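Local atomic coordinates of mevalonate 3-kinase (Thermoplasma acidophilum, PDB entry 4RKS), a protein that phosphorylates (R)-mevalonate at its 3-hydroxyl with ATP, a step of an alternative mevalonate pathway for isoprenoid biosynthesis in extreme acidophiles. Residues R23-V35 and I56-R70. Sequence-based numbering, arbitrary orientation.
Sequences RSIGSTAYPTIGV and IAYSDSCGSIRSETR. With MEV ((R)-mevalonate), chain C.
Ser27 pairs with Thr69 and Ile33 with Ile56 in an antiparallel arrangement that illustrates how one long, broken strand of the GHMP kinase N-terminal domain can serve two neighbours: residues 24-29 run against 66-70, and residues 32-34 against 56-59. Backbone bonds define both halves. Ser27 and Ala29 exchange N-H and C=O with Thr69 and Ser67, the Ser67 N to Ala29 O bond being almost straight (2.9 Å, 178°); beyond the break Tyr58 N donates to Pro31 O, and Ile33 and Ile56 bond both ways.

Apolar side chains pack from Pro31 at the break to Ile33 in the strand beyond it. With CG between its backbone N and carbonyl carbon (chi1 73°), Tyr58 carries its ring to Pro31, whose CG sits over one face, 3.7 Å from the ring centroid, in a CH-pi contact. Ile33 CG1 reaches Tyr58 CD1 obliquely (3.5 Å), and Ile65 CG2 packs against Pro31 CG from the flank, roughly at right angles to the direction of the Tyr58 ring.

Tyr30 makes a polar contact instead, its ring edge turned to Ile65 O, 3.2 Å from CD1; its hydroxyl bonds Trp332, while a water links it to Gly63 O. Polar groups also mark the two faces of the first pair. Ser27 OG bonds Ser133 O and Thr69 OG1 bonds Ser133 OG, both on helix 128-141, while Ser67 OG bonds OD1 of the ATP-binding Asn119. On the face of Thr28, Arg66 grips Glu68 OE2 side-on through NE and NH2, and a water ties that oxygen to Thr28 OG1. At the mevalonate end, Gly34 CA lies 3.4 Å from ligand O3; at the far end, the bent Arg70 chain lays its guanidinium over Gly26 N, with NH1 donating to Ser24 OG at 2.8 Å.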
ATOM      1  N   ARG A  23      14.759 -25.013   6.922  1.00 25.42           N
ATOM      2  CA  ARG A  23      15.789 -24.238   6.225  1.00 21.95           C
ATOM      3  C   ARG A  23      15.275 -22.911   5.664  1.00 21.62           C
ATOM      4  O   ARG A  23      16.031 -21.961   5.549  1.00 21.03           O
ATOM      5  CB  ARG A  23      16.389 -25.072   5.098  1.00 29.82           C
ATOM      6  CG  ARG A  23      17.140 -26.286   5.613  1.00 38.41           C
ATOM      7  CD  ARG A  23      17.242 -27.371   4.553  1.00 42.17           C
ATOM      8  NE  ARG A  23      18.032 -28.502   5.034  1.00 51.12           N
ATOM      9  CZ  ARG A  23      19.324 -28.674   4.779  1.00 51.86           C
ATOM     10  NH1 ARG A  23      19.980 -27.796   4.031  1.00 55.65           N
ATOM     11  NH2 ARG A  23      19.958 -29.732   5.262  1.00 52.59           N
ATOM     12  N   SER A  24      13.986 -22.845   5.329  1.00 20.72           N
ATOM     13  CA  SER A  24      13.432 -21.649   4.713  1.00 20.63           C
ATOM     14  C   SER A  24      11.918 -21.561   4.836  1.00 22.90           C
ATOM     15  O   SER A  24      11.240 -22.551   5.105  1.00 20.31           O
ATOM     16  CB  SER A  24      13.801 -21.601   3.234  1.00 19.24           C
ATOM     17  OG  SER A  24      12.986 -22.509   2.509  1.00 21.55           O
ATOM     18  N   ILE A  25      11.386 -20.366   4.620  1.00 20.34           N
ATOM     19  CA  ILE A  25       9.940 -20.195   4.534  1.00 25.23           C
ATOM     20  C   ILE A  25       9.628 -19.142   3.484  1.00 24.06           C
ATOM     21  O   ILE A  25      10.351 -18.164   3.343  1.00 20.25           O
ATOM     22  CB  ILE A  25       9.300 -19.800   5.898  1.00 25.08           C
ATOM     23  CG1 ILE A  25       7.772 -19.827   5.801  1.00 17.64           C
ATOM     24  CG2 ILE A  25       9.791 -18.436   6.376  1.00 17.98           C
ATOM     25  CD1 ILE A  25       7.058 -19.704   7.141  1.00 25.28           C
ATOM     26  N   GLY A  26       8.561 -19.363   2.726  1.00 19.44           N
ATOM     27  CA  GLY A  26       8.122 -18.406   1.737  1.00 21.03           C
ATOM     28  C   GLY A  26       6.822 -17.725   2.116  1.00 18.40           C
ATOM     29  O   GLY A  26       6.031 -18.253   2.904  1.00 19.30           O
ATOM     30  N   SER A  27       6.593 -16.548   1.553  1.00 18.83           N
ATOM     31  CA  SER A  27       5.351 -15.816   1.814  1.00 20.36           C
ATOM     32  C   SER A  27       4.996 -14.942   0.622  1.00 19.80           C
ATOM     33  O   SER A  27       5.802 -14.788  -0.286  1.00 25.28           O
ATOM     34  CB  SER A  27       5.478 -14.970   3.080  1.00 19.50           C
ATOM     35  OG  SER A  27       6.572 -14.078   2.976  1.00 23.32           O
ATOM     36  N   THR A  28       3.795 -14.366   0.642  1.00 16.75           N
ATOM     37  CA  THR A  28       3.265 -13.557  -0.464  1.00 18.85           C
ATOM     38  C   THR A  28       2.401 -12.413   0.102  1.00 16.58           C
ATOM     39  O   THR A  28       1.608 -12.643   0.993  1.00 22.78           O
ATOM     40  CB  THR A  28       2.402 -14.430  -1.437  1.00 21.57           C
ATOM     41  OG1 THR A  28       3.216 -15.455  -2.020  1.00 22.31           O
ATOM     42  CG2 THR A  28       1.752 -13.580  -2.569  1.00 15.78           C
ATOM     43  N   ALA A  29       2.553 -11.191  -0.399  1.00 21.60           N
ATOM     44  CA  ALA A  29       1.586 -10.130  -0.074  1.00 19.82           C
ATOM     45  C   ALA A  29       1.246  -9.326  -1.330  1.00 18.75           C
ATOM     46  O   ALA A  29       1.905  -9.481  -2.378  1.00 16.43           O
ATOM     47  CB  ALA A  29       2.120  -9.222   1.026  1.00 16.77           C
ATOM     48  N   TYR A  30       0.230  -8.468  -1.222  1.00 20.20           N
ATOM     49  CA  TYR A  30      -0.290  -7.695  -2.353  1.00 21.76           C
ATOM     50  C   TYR A  30      -0.075  -6.204  -2.143  1.00 22.46           C
ATOM     51  O   TYR A  30      -0.136  -5.730  -1.009  1.00 23.75           O
ATOM     52  CB  TYR A  30      -1.791  -8.019  -2.556  1.00 17.57           C
ATOM     53  CG  TYR A  30      -1.953  -9.496  -2.755  1.00 19.86           C
ATOM     54  CD1 TYR A  30      -1.583 -10.083  -3.960  1.00 19.63           C
ATOM     55  CD2 TYR A  30      -2.380 -10.318  -1.722  1.00 18.12           C
ATOM     56  CE1 TYR A  30      -1.680 -11.435  -4.147  1.00 17.47           C
ATOM     57  CE2 TYR A  30      -2.474 -11.691  -1.892  1.00 22.90           C
ATOM     58  CZ  TYR A  30      -2.118 -12.238  -3.116  1.00 27.49           C
ATOM     59  OH  TYR A  30      -2.190 -13.587  -3.319  1.00 26.52           O
ATOM     60  N   PRO A  31       0.166  -5.462  -3.240  1.00 19.23           N
ATOM     61  CA  PRO A  31       0.380  -4.014  -3.161  1.00 16.80           C
ATOM     62  C   PRO A  31      -0.875  -3.267  -2.739  1.00 18.33           C
ATOM     63  O   PRO A  31      -1.972  -3.825  -2.627  1.00 20.18           O
ATOM     64  CB  PRO A  31       0.802  -3.640  -4.591  1.00 19.63           C
ATOM     65  CG  PRO A  31       0.091  -4.659  -5.444  1.00 23.91           C
ATOM     66  CD  PRO A  31       0.141  -5.942  -4.638  1.00 23.31           C
ATOM     67  N   THR A  32      -0.711  -1.983  -2.451  1.00 19.64           N
ATOM     68  CA  THR A  32      -1.801  -1.239  -1.854  1.00 17.22           C
ATOM     69  C   THR A  32      -2.038   0.104  -2.548  1.00 25.70           C
ATOM     70  O   THR A  32      -1.168   0.619  -3.266  1.00 26.34           O
ATOM     71  CB  THR A  32      -1.545  -0.999  -0.341  1.00 27.32           C
ATOM     72  OG1 THR A  32      -0.427  -0.131  -0.176  1.00 26.77           O
ATOM     73  CG2 THR A  32      -1.245  -2.311   0.363  1.00 25.01           C
ATOM     74  N   ILE A  33      -3.242   0.629  -2.342  1.00 18.38           N
ATOM     75  CA  ILE A  33      -3.657   1.955  -2.802  1.00 20.93           C
ATOM     76  C   ILE A  33      -4.218   2.728  -1.614  1.00 23.51           C
ATOM     77  O   ILE A  33      -5.090   2.222  -0.895  1.00 21.77           O
ATOM     78  CB  ILE A  33      -4.739   1.862  -3.907  1.00 25.60           C
ATOM     79  CG1 ILE A  33      -4.164   1.226  -5.172  1.00 32.35           C
ATOM     80  CG2 ILE A  33      -5.329   3.250  -4.215  1.00 23.78           C
ATOM     81  CD1 ILE A  33      -5.223   0.694  -6.141  1.00 29.69           C
ATOM     82  N   GLY A  34      -3.722   3.939  -1.392  1.00 21.04           N
ATOM     83  CA  GLY A  34      -4.274   4.793  -0.350  1.00 19.77           C
ATOM     84  C   GLY A  34      -5.710   5.242  -0.629  1.00 20.54           C
ATOM     85  O   GLY A  34      -6.069   5.532  -1.763  1.00 20.64           O
ATOM     86  N   VAL A  35      -6.530   5.298   0.416  1.00 22.03           N
ATOM     87  CA  VAL A  35      -7.912   5.785   0.323  1.00 19.43           C
ATOM     88  C   VAL A  35      -8.086   7.093   1.114  1.00 21.06           C
ATOM     89  O   VAL A  35      -8.754   8.036   0.664  1.00 25.51           O
ATOM     90  CB  VAL A  35      -8.914   4.700   0.819  1.00 31.38           C
ATOM     91  CG1 VAL A  35     -10.279   5.299   1.126  1.00 26.35           C
ATOM     92  CG2 VAL A  35      -9.034   3.578  -0.218  1.00 27.62           C
ATOM     93  N   ILE A  56      -6.487   0.218   0.664  1.00 17.58           N
ATOM     94  CA  ILE A  56      -6.933  -1.099   0.193  1.00 17.34           C
ATOM     95  C   ILE A  56      -5.748  -1.878  -0.361  1.00 19.08           C
ATOM     96  O   ILE A  56      -4.829  -1.278  -0.916  1.00 26.82           O
ATOM     97  CB  ILE A  56      -7.969  -0.997  -0.948  1.00 22.89           C
ATOM     98  CG1 ILE A  56      -7.506   0.060  -1.952  1.00 27.52           C
ATOM     99  CG2 ILE A  56      -9.351  -0.719  -0.427  1.00 23.60           C
ATOM    100  CD1 ILE A  56      -8.402   0.194  -3.179  1.00 26.12           C
ATOM    101  N   ALA A  57      -5.770  -3.202  -0.227  1.00 18.95           N
ATOM    102  CA  ALA A  57      -4.848  -4.056  -0.974  1.00 16.63           C
ATOM    103  C   ALA A  57      -5.496  -4.442  -2.306  1.00 21.36           C
ATOM    104  O   ALA A  57      -6.703  -4.671  -2.364  1.00 19.55           O
ATOM    105  CB  ALA A  57      -4.483  -5.290  -0.179  1.00 18.59           C
ATOM    106  N   TYR A  58      -4.705  -4.500  -3.375  1.00 20.64           N
ATOM    107  CA  TYR A  58      -5.246  -4.878  -4.684  1.00 21.36           C
ATOM    108  C   TYR A  58      -4.375  -5.927  -5.370  1.00 25.81           C
ATOM    109  O   TYR A  58      -3.221  -6.142  -4.982  1.00 18.91           O
ATOM    110  CB  TYR A  58      -5.373  -3.651  -5.589  1.00 17.65           C
ATOM    111  CG  TYR A  58      -4.037  -3.127  -6.122  1.00 17.27           C
ATOM    112  CD1 TYR A  58      -3.292  -2.201  -5.399  1.00 17.38           C
ATOM    113  CD2 TYR A  58      -3.534  -3.554  -7.352  1.00 19.73           C
ATOM    114  CE1 TYR A  58      -2.093  -1.710  -5.878  1.00 20.63           C
ATOM    115  CE2 TYR A  58      -2.318  -3.080  -7.839  1.00 19.75           C
ATOM    116  CZ  TYR A  58      -1.604  -2.155  -7.093  1.00 25.36           C
ATOM    117  OH  TYR A  58      -0.400  -1.666  -7.547  1.00 24.35           O
ATOM    118  N   SER A  59      -4.936  -6.578  -6.388  1.00 16.63           N
ATOM    119  CA  SER A  59      -4.139  -7.342  -7.344  1.00 19.13           C
ATOM    120  C   SER A  59      -4.902  -7.270  -8.660  1.00 22.98           C
ATOM    121  O   SER A  59      -5.747  -6.396  -8.812  1.00 21.18           O
ATOM    122  CB  SER A  59      -3.931  -8.789  -6.894  1.00 18.84           C
ATOM    123  OG  SER A  59      -2.888  -9.419  -7.627  1.00 19.79           O
ATOM    124  N   ASP A  60      -4.622  -8.176  -9.599  1.00 22.72           N
ATOM    125  CA  ASP A  60      -5.537  -8.367 -10.732  1.00 23.80           C
ATOM    126  C   ASP A  60      -6.454  -9.547 -10.399  1.00 28.07           C
ATOM    127  O   ASP A  60      -6.383 -10.074  -9.291  1.00 23.05           O
ATOM    128  CB  ASP A  60      -4.777  -8.575 -12.041  1.00 20.64           C
ATOM    129  CG  ASP A  60      -3.796  -9.738 -11.979  1.00 25.74           C
ATOM    130  OD1 ASP A  60      -3.927 -10.613 -11.086  1.00 29.09           O
ATOM    131  OD2 ASP A  60      -2.895  -9.778 -12.839  1.00 28.84           O
ATOM    132  N   SER A  61      -7.299  -9.968 -11.336  1.00 28.30           N
ATOM    133  CA  SER A  61      -8.307 -10.998 -11.053  1.00 31.61           C
ATOM    134  C   SER A  61      -7.682 -12.362 -10.790  1.00 32.90           C
ATOM    135  O   SER A  61      -8.268 -13.200 -10.082  1.00 30.89           O
ATOM    136  CB  SER A  61      -9.325 -11.104 -12.207  1.00 33.92           C
ATOM    137  OG  SER A  61      -8.681 -11.024 -13.472  1.00 41.08           O
ATOM    138  N   CYS A  62      -6.481 -12.568 -11.324  1.00 28.70           N
ATOM    139  CA  CYS A  62      -5.768 -13.836 -11.184  0.74 25.18           C
ATOM    140  C   CYS A  62      -4.892 -13.872  -9.930  1.00 30.38           C
ATOM    141  O   CYS A  62      -4.393 -14.927  -9.544  1.00 32.19           O
ATOM    142  CB  CYS A  62      -4.905 -14.100 -12.423  0.74 22.91           C
ATOM    143  SG  CYS A  62      -5.822 -14.111 -13.968  0.74 32.23           S
ATOM    144  N   GLY A  63      -4.694 -12.715  -9.308  1.00 29.68           N
ATOM    145  CA  GLY A  63      -3.831 -12.635  -8.138  1.00 21.73           C
ATOM    146  C   GLY A  63      -2.353 -12.591  -8.501  1.00 25.43           C
ATOM    147  O   GLY A  63      -1.492 -12.816  -7.648  1.00 25.68           O
ATOM    148  N   SER A  64      -2.058 -12.286  -9.765  1.00 23.04           N
ATOM    149  CA  SER A  64      -0.693 -12.312 -10.262  1.00 17.31           C
ATOM    150  C   SER A  64       0.146 -11.079  -9.902  1.00 22.79           C
ATOM    151  O   SER A  64       1.374 -11.150  -9.934  1.00 22.19           O
ATOM    152  CB  SER A  64      -0.688 -12.492 -11.788  1.00 25.78           C
ATOM    153  OG  SER A  64      -0.656 -11.245 -12.477  1.00 20.58           O
ATOM    154  N   ILE A  65      -0.499  -9.951  -9.607  1.00 23.94           N
ATOM    155  CA  ILE A  65       0.227  -8.780  -9.109  1.00 19.42           C
ATOM    156  C   ILE A  65       0.497  -8.985  -7.617  1.00 21.05           C
ATOM    157  O   ILE A  65      -0.433  -9.032  -6.798  1.00 16.51           O
ATOM    158  CB  ILE A  65      -0.546  -7.464  -9.343  1.00 23.77           C
ATOM    159  CG1 ILE A  65      -0.878  -7.288 -10.837  1.00 19.05           C
ATOM    160  CG2 ILE A  65       0.274  -6.271  -8.873  1.00 21.34           C
ATOM    161  CD1 ILE A  65      -1.498  -5.953 -11.134  1.00 21.26           C
ATOM    162  N   ARG A  66       1.772  -9.121  -7.265  1.00 22.83           N
ATOM    163  CA  ARG A  66       2.129  -9.601  -5.932  1.00 21.91           C
ATOM    164  C   ARG A  66       3.618  -9.459  -5.640  1.00 20.75           C
ATOM    165  O   ARG A  66       4.420  -9.260  -6.563  1.00 19.85           O
ATOM    166  CB  ARG A  66       1.754 -11.062  -5.787  1.00 19.22           C
ATOM    167  CG  ARG A  66       2.659 -11.974  -6.612  1.00 23.51           C
ATOM    168  CD  ARG A  66       1.957 -13.282  -6.905  1.00 29.58           C
ATOM    169  NE  ARG A  66       2.849 -14.305  -7.432  1.00 24.94           N
ATOM    170  CZ  ARG A  66       3.196 -14.424  -8.712  1.00 31.30           C
ATOM    171  NH1 ARG A  66       2.743 -13.565  -9.617  1.00 30.99           N
ATOM    172  NH2 ARG A  66       4.003 -15.411  -9.086  1.00 27.16           N
ATOM    173  N   SER A  67       3.974  -9.580  -4.354  1.00 22.09           N
ATOM    174  CA  SER A  67       5.365  -9.735  -3.941  1.00 23.25           C
ATOM    175  C   SER A  67       5.591 -11.091  -3.251  1.00 24.21           C
ATOM    176  O   SER A  67       4.882 -11.438  -2.303  1.00 21.69           O
ATOM    177  CB  SER A  67       5.773  -8.593  -3.015  1.00 25.28           C
ATOM    178  OG  SER A  67       7.166  -8.637  -2.759  1.00 28.78           O
ATOM    179  N   GLU A  68       6.567 -11.858  -3.740  1.00 20.81           N
ATOM    180  CA  GLU A  68       6.924 -13.154  -3.132  1.00 21.18           C
ATOM    181  C   GLU A  68       8.276 -13.107  -2.415  1.00 25.40           C
ATOM    182  O   GLU A  68       9.272 -12.606  -2.943  1.00 26.88           O
ATOM    183  CB  GLU A  68       6.950 -14.264  -4.171  1.00 22.89           C
ATOM    184  CG  GLU A  68       5.618 -14.495  -4.878  1.00 26.16           C
ATOM    185  CD  GLU A  68       5.669 -15.696  -5.803  1.00 33.68           C
ATOM    186  OE1 GLU A  68       6.791 -16.170  -6.114  1.00 32.76           O
ATOM    187  OE2 GLU A  68       4.588 -16.163  -6.216  1.00 35.79           O
ATOM    188  N   THR A  69       8.293 -13.666  -1.215  1.00 24.78           N
ATOM    189  CA  THR A  69       9.418 -13.550  -0.302  1.00 26.96           C
ATOM    190  C   THR A  69       9.923 -14.916   0.113  1.00 23.75           C
ATOM    191  O   THR A  69       9.136 -15.840   0.284  1.00 21.60           O
ATOM    192  CB  THR A  69       9.013 -12.754   0.950  1.00 24.35           C
ATOM    193  OG1 THR A  69       8.978 -11.374   0.617  1.00 23.19           O
ATOM    194  CG2 THR A  69       9.994 -12.966   2.111  1.00 26.84           C
ATOM    195  N   ARG A  70      11.239 -15.033   0.274  1.00 19.13           N
ATOM    196  CA  ARG A  70      11.863 -16.234   0.818  1.00 18.91           C
ATOM    197  C   ARG A  70      12.865 -15.806   1.903  1.00 22.11           C
ATOM    198  O   ARG A  70      13.801 -15.031   1.644  1.00 23.34           O
ATOM    199  CB  ARG A  70      12.537 -17.035  -0.307  1.00 27.52           C
ATOM    200  CG  ARG A  70      13.438 -18.192   0.112  1.00 37.15           C
ATOM    201  CD  ARG A  70      12.678 -19.418   0.575  1.00 40.70           C
ATOM    202  NE  ARG A  70      11.563 -19.753  -0.303  1.00 36.87           N
ATOM    203  CZ  ARG A  70      10.681 -20.723  -0.063  1.00 34.05           C
ATOM    204  NH1 ARG A  70      10.788 -21.486   1.031  1.00 29.41           N
ATOM    205  NH2 ARG A  70       9.690 -20.930  -0.919  1.00 23.67           N
TER
HETATM  206  C8  MEV C 401       2.108   6.225   1.404  1.00 46.73           C
HETATM  207  O8  MEV C 401       3.264   6.054   2.202  1.00 54.93           O
HETATM  208  C2  MEV C 401       2.308   7.462   0.555  1.00 31.79           C
HETATM  209  C3  MEV C 401       1.360   7.664  -0.615  1.00 31.76           C
HETATM  210  O7  MEV C 401       1.234   6.516  -1.415  1.00 36.31           O
HETATM  211  C4  MEV C 401      -0.023   8.072  -0.135  1.00 31.33           C
HETATM  212  C5  MEV C 401      -0.897   6.898   0.264  1.00 28.97           C
HETATM  213  O3  MEV C 401      -1.006   5.871  -0.472  1.00 27.62           O
HETATM  214  O4  MEV C 401      -1.506   6.937   1.359  1.00 31.08           O
HETATM  215  C6  MEV C 401       1.948   8.772  -1.460  1.00 31.12           C
HETATM  216  O   HOH W   1       7.868 -22.353   2.272  1.00 18.95           O
HETATM  217  O   HOH W   2       2.632 -16.694  -4.327  1.00 28.00           O
HETATM  218  O   HOH W   3      -1.540 -14.691  -5.742  1.00 23.07           O